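Local coordinates for ABC transporter periplasmic peptide-binding protein (Pseudoalteromonas, PDB 4QFK) that probably binds dipeptides or other short peptides in the periplasm and delivers them to an ABC transporter for import, at residues 415-420 with 429-434. Numbering follows the deposited sequence.
Sequences NTFIQR and VLLGWA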
ATOM      1  N   ASN A 415     -15.944  -8.436  -4.002  1.00 39.38           N
ATOM      2  CA  ASN A 415     -16.454  -7.257  -4.693  1.00 42.65           C
ATOM      3  C   ASN A 415     -17.840  -6.828  -4.219  1.00 42.58           C
ATOM      4  O   ASN A 415     -18.129  -5.629  -4.127  1.00 39.32           O
ATOM      5  CB  ASN A 415     -16.427  -7.461  -6.207  1.00 48.77           C
ATOM      6  CG  ASN A 415     -15.012  -7.528  -6.756  1.00 53.52           C
ATOM      7  OD1 ASN A 415     -14.183  -6.655  -6.479  1.00 47.65           O
ATOM      8  ND2 ASN A 415     -14.725  -8.573  -7.526  1.00 56.68           N
ATOM      9  N   THR A 416     -18.683  -7.814  -3.916  1.00 37.96           N
ATOM     10  CA  THR A 416     -20.025  -7.564  -3.398  1.00 38.95           C
ATOM     11  C   THR A 416     -19.944  -7.141  -1.931  1.00 39.90           C
ATOM     12  O   THR A 416     -20.758  -6.346  -1.435  1.00 32.95           O
ATOM     13  CB  THR A 416     -20.913  -8.820  -3.530  1.00 41.77           C
ATOM     14  OG1 THR A 416     -21.033  -9.178  -4.917  1.00 45.46           O
ATOM     15  CG2 THR A 416     -22.300  -8.560  -2.954  1.00 38.61           C
ATOM     16  N   PHE A 417     -18.944  -7.678  -1.241  1.00 36.49           N
ATOM     17  CA  PHE A 417     -18.715  -7.311   0.139  1.00 31.54           C
ATOM     18  C   PHE A 417     -18.373  -5.824   0.220  1.00 31.21           C
ATOM     19  O   PHE A 417     -18.957  -5.085   1.014  1.00 30.24           O
ATOM     20  CB  PHE A 417     -17.598  -8.168   0.718  1.00 30.27           C
ATOM     21  CG  PHE A 417     -17.161  -7.758   2.087  1.00 23.02           C
ATOM     22  CD1 PHE A 417     -17.822  -8.224   3.205  1.00 22.90           C
ATOM     23  CD2 PHE A 417     -16.070  -6.917   2.257  1.00 26.43           C
ATOM     24  CE1 PHE A 417     -17.413  -7.851   4.476  1.00 21.40           C
ATOM     25  CE2 PHE A 417     -15.663  -6.544   3.521  1.00 24.72           C
ATOM     26  CZ  PHE A 417     -16.338  -7.013   4.630  1.00 21.43           C
ATOM     27  N   ILE A 418     -17.449  -5.380  -0.622  1.00 31.19           N
ATOM     28  CA  ILE A 418     -17.024  -3.985  -0.593  1.00 28.96           C
ATOM     29  C   ILE A 418     -18.115  -3.013  -1.052  1.00 31.64           C
ATOM     30  O   ILE A 418     -18.182  -1.889  -0.563  1.00 28.60           O
ATOM     31  CB  ILE A 418     -15.721  -3.759  -1.386  1.00 31.32           C
ATOM     32  CG1 ILE A 418     -14.537  -4.323  -0.607  1.00 37.60           C
ATOM     33  CG2 ILE A 418     -15.464  -2.270  -1.586  1.00 26.08           C
ATOM     34  CD1 ILE A 418     -14.163  -3.480   0.611  1.00 39.66           C
ATOM     35  N   GLN A 419     -18.969  -3.438  -1.977  1.00 34.50           N
ATOM     36  CA  GLN A 419     -20.052  -2.576  -2.432  1.00 33.55           C
ATOM     37  C   GLN A 419     -21.045  -2.363  -1.298  1.00 33.25           C
ATOM     38  O   GLN A 419     -21.439  -1.235  -1.015  1.00 36.76           O
ATOM     39  CB  GLN A 419     -20.789  -3.170  -3.638  1.00 37.13           C
ATOM     40  CG  GLN A 419     -21.726  -4.317  -3.270  1.00 41.46           C
ATOM     41  CD  GLN A 419     -22.970  -4.411  -4.150  1.00 50.02           C
ATOM     42  OE1 GLN A 419     -23.765  -3.462  -4.244  1.00 48.25           O
ATOM     43  NE2 GLN A 419     -23.155  -5.572  -4.788  1.00 42.79           N
ATOM     44  N   ARG A 420     -21.453  -3.452  -0.657  1.00 32.20           N
ATOM     45  CA  ARG A 420     -22.427  -3.369   0.425  1.00 32.71           C
ATOM     46  C   ARG A 420     -21.918  -2.604   1.647  1.00 27.95           C
ATOM     47  O   ARG A 420     -22.680  -1.898   2.305  1.00 25.85           O
ATOM     48  CB  ARG A 420     -22.928  -4.763   0.796  1.00 28.79           C
ATOM     49  CG  ARG A 420     -23.755  -5.370  -0.314  1.00 35.33           C
ATOM     50  CD  ARG A 420     -24.213  -6.803  -0.027  1.00 35.01           C
ATOM     51  NE  ARG A 420     -24.609  -7.468  -1.267  1.00 33.04           N
ATOM     52  CZ  ARG A 420     -25.437  -8.502  -1.336  1.00 35.01           C
ATOM     53  NH1 ARG A 420     -25.965  -8.994  -0.230  1.00 29.67           N
ATOM     54  NH2 ARG A 420     -25.740  -9.040  -2.513  1.00 38.29           N
ATOM     55  N   VAL A 429     -18.095  -4.205  10.862  1.00 17.56           N
ATOM     56  CA  VAL A 429     -17.287  -4.848   9.834  1.00 11.58           C
ATOM     57  C   VAL A 429     -15.829  -4.916  10.250  1.00 14.04           C
ATOM     58  O   VAL A 429     -15.247  -3.926  10.723  1.00 11.29           O
ATOM     59  CB  VAL A 429     -17.421  -4.112   8.483  1.00 14.88           C
ATOM     60  CG1 VAL A 429     -16.987  -2.642   8.624  1.00 15.24           C
ATOM     61  CG2 VAL A 429     -16.618  -4.818   7.381  1.00 18.85           C
ATOM     62  N   LEU A 430     -15.266  -6.114  10.122  1.00 13.59           N
ATOM     63  CA  LEU A 430     -13.843  -6.321  10.289  1.00 11.18           C
ATOM     64  C   LEU A 430     -13.244  -6.145   8.926  1.00 17.33           C
ATOM     65  O   LEU A 430     -13.537  -6.901   7.986  1.00 15.61           O
ATOM     66  CB  LEU A 430     -13.550  -7.719  10.805  1.00 13.46           C
ATOM     67  CG  LEU A 430     -14.109  -8.026  12.195  1.00 12.65           C
ATOM     68  CD1 LEU A 430     -13.913  -9.501  12.484  1.00 12.23           C
ATOM     69  CD2 LEU A 430     -13.453  -7.123  13.273  1.00  9.17           C
ATOM     70  N   LEU A 431     -12.406  -5.128   8.825  1.00 15.62           N
ATOM     71  CA  LEU A 431     -11.835  -4.735   7.564  1.00 18.88           C
ATOM     72  C   LEU A 431     -10.535  -4.023   7.885  1.00 18.30           C
ATOM     73  O   LEU A 431     -10.057  -4.049   9.026  1.00 18.50           O
ATOM     74  CB  LEU A 431     -12.808  -3.818   6.839  1.00 17.91           C
ATOM     75  CG  LEU A 431     -12.612  -3.382   5.391  1.00 20.63           C
ATOM     76  CD1 LEU A 431     -11.994  -4.457   4.515  1.00 14.19           C
ATOM     77  CD2 LEU A 431     -13.960  -2.918   4.839  1.00 21.56           C
ATOM     78  N   GLY A 432      -9.950  -3.383   6.893  1.00 17.06           N
ATOM     79  CA  GLY A 432      -8.692  -2.727   7.142  1.00 21.55           C
ATOM     80  C   GLY A 432      -8.140  -1.959   5.976  1.00 19.46           C
ATOM     81  O   GLY A 432      -8.764  -1.835   4.927  1.00 20.35           O
ATOM     82  N   TRP A 433      -6.938  -1.446   6.176  1.00 19.00           N
ATOM     83  CA  TRP A 433      -6.348  -0.532   5.228  1.00 22.84           C
ATOM     84  C   TRP A 433      -4.833  -0.685   5.220  1.00 18.71           C
ATOM     85  O   TRP A 433      -4.192  -0.824   6.257  1.00 17.63           O
ATOM     86  CB  TRP A 433      -6.772   0.920   5.538  1.00 20.33           C
ATOM     87  CG  TRP A 433      -6.312   1.952   4.516  1.00 17.74           C
ATOM     88  CD1 TRP A 433      -5.349   2.900   4.694  1.00 20.63           C
ATOM     89  CD2 TRP A 433      -6.798   2.131   3.177  1.00 20.51           C
ATOM     90  NE1 TRP A 433      -5.204   3.659   3.559  1.00 21.40           N
ATOM     91  CE2 TRP A 433      -6.079   3.210   2.611  1.00 19.25           C
ATOM     92  CE3 TRP A 433      -7.771   1.492   2.402  1.00 19.77           C
ATOM     93  CZ2 TRP A 433      -6.299   3.658   1.312  1.00 21.87           C
ATOM     94  CZ3 TRP A 433      -7.990   1.941   1.108  1.00 29.44           C
ATOM     95  CH2 TRP A 433      -7.257   3.015   0.577  1.00 26.21           C
ATOM     96  N   ALA A 434      -4.295  -0.701   4.014  1.00 18.78           N
ATOM     97  CA  ALA A 434      -2.866  -0.711   3.762  1.00 15.57           C
ATOM     98  C   ALA A 434      -2.690   0.569   3.007  1.00 16.17           C
ATOM     99  O   ALA A 434      -3.349   0.784   1.985  1.00 13.94           O
ATOM    100  CB  ALA A 434      -2.496  -1.894   2.874  1.00 15.01           C
TER
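Phe417 reaches from helix 415-420 down to strand 429-434, and the far end of its ring makes the tightest touch, CZ lying 3.5 Å from CG2 of Val429. With CG anti to the backbone N (chi1 173°), the ring is carried off the helix toward the strand, where it approaches the Val429 side chain obliquely. Its CE2 packs more loosely, 4.2 Å from CD2 of Leu431, so the ring end touches both side chains that the strand, alternating its faces, directs at the helix; Leu430, between them, turns to the other face and packs against Met392, Ala393 and Met396 of helix 389-401. The strand belongs to a mixed sheet, between strands 282-297 and 372-378, in one lobe of the two-lobed fold of family 5 solute-binding proteins. Helix 415-420 runs almost squarely across it, at 103° between N-to-C directions and with axes 11.5 Å apart, a separation bridged mainly by apolar side chains. Outside the two segments, Trp377 of strand 372-378 and Pro380 also touch the Phe417 side chain. Toward Ile418, by contrast, the interface thins: this partly exposed residue offers CD1 to CD2 of Leu431 at 4.3 Å.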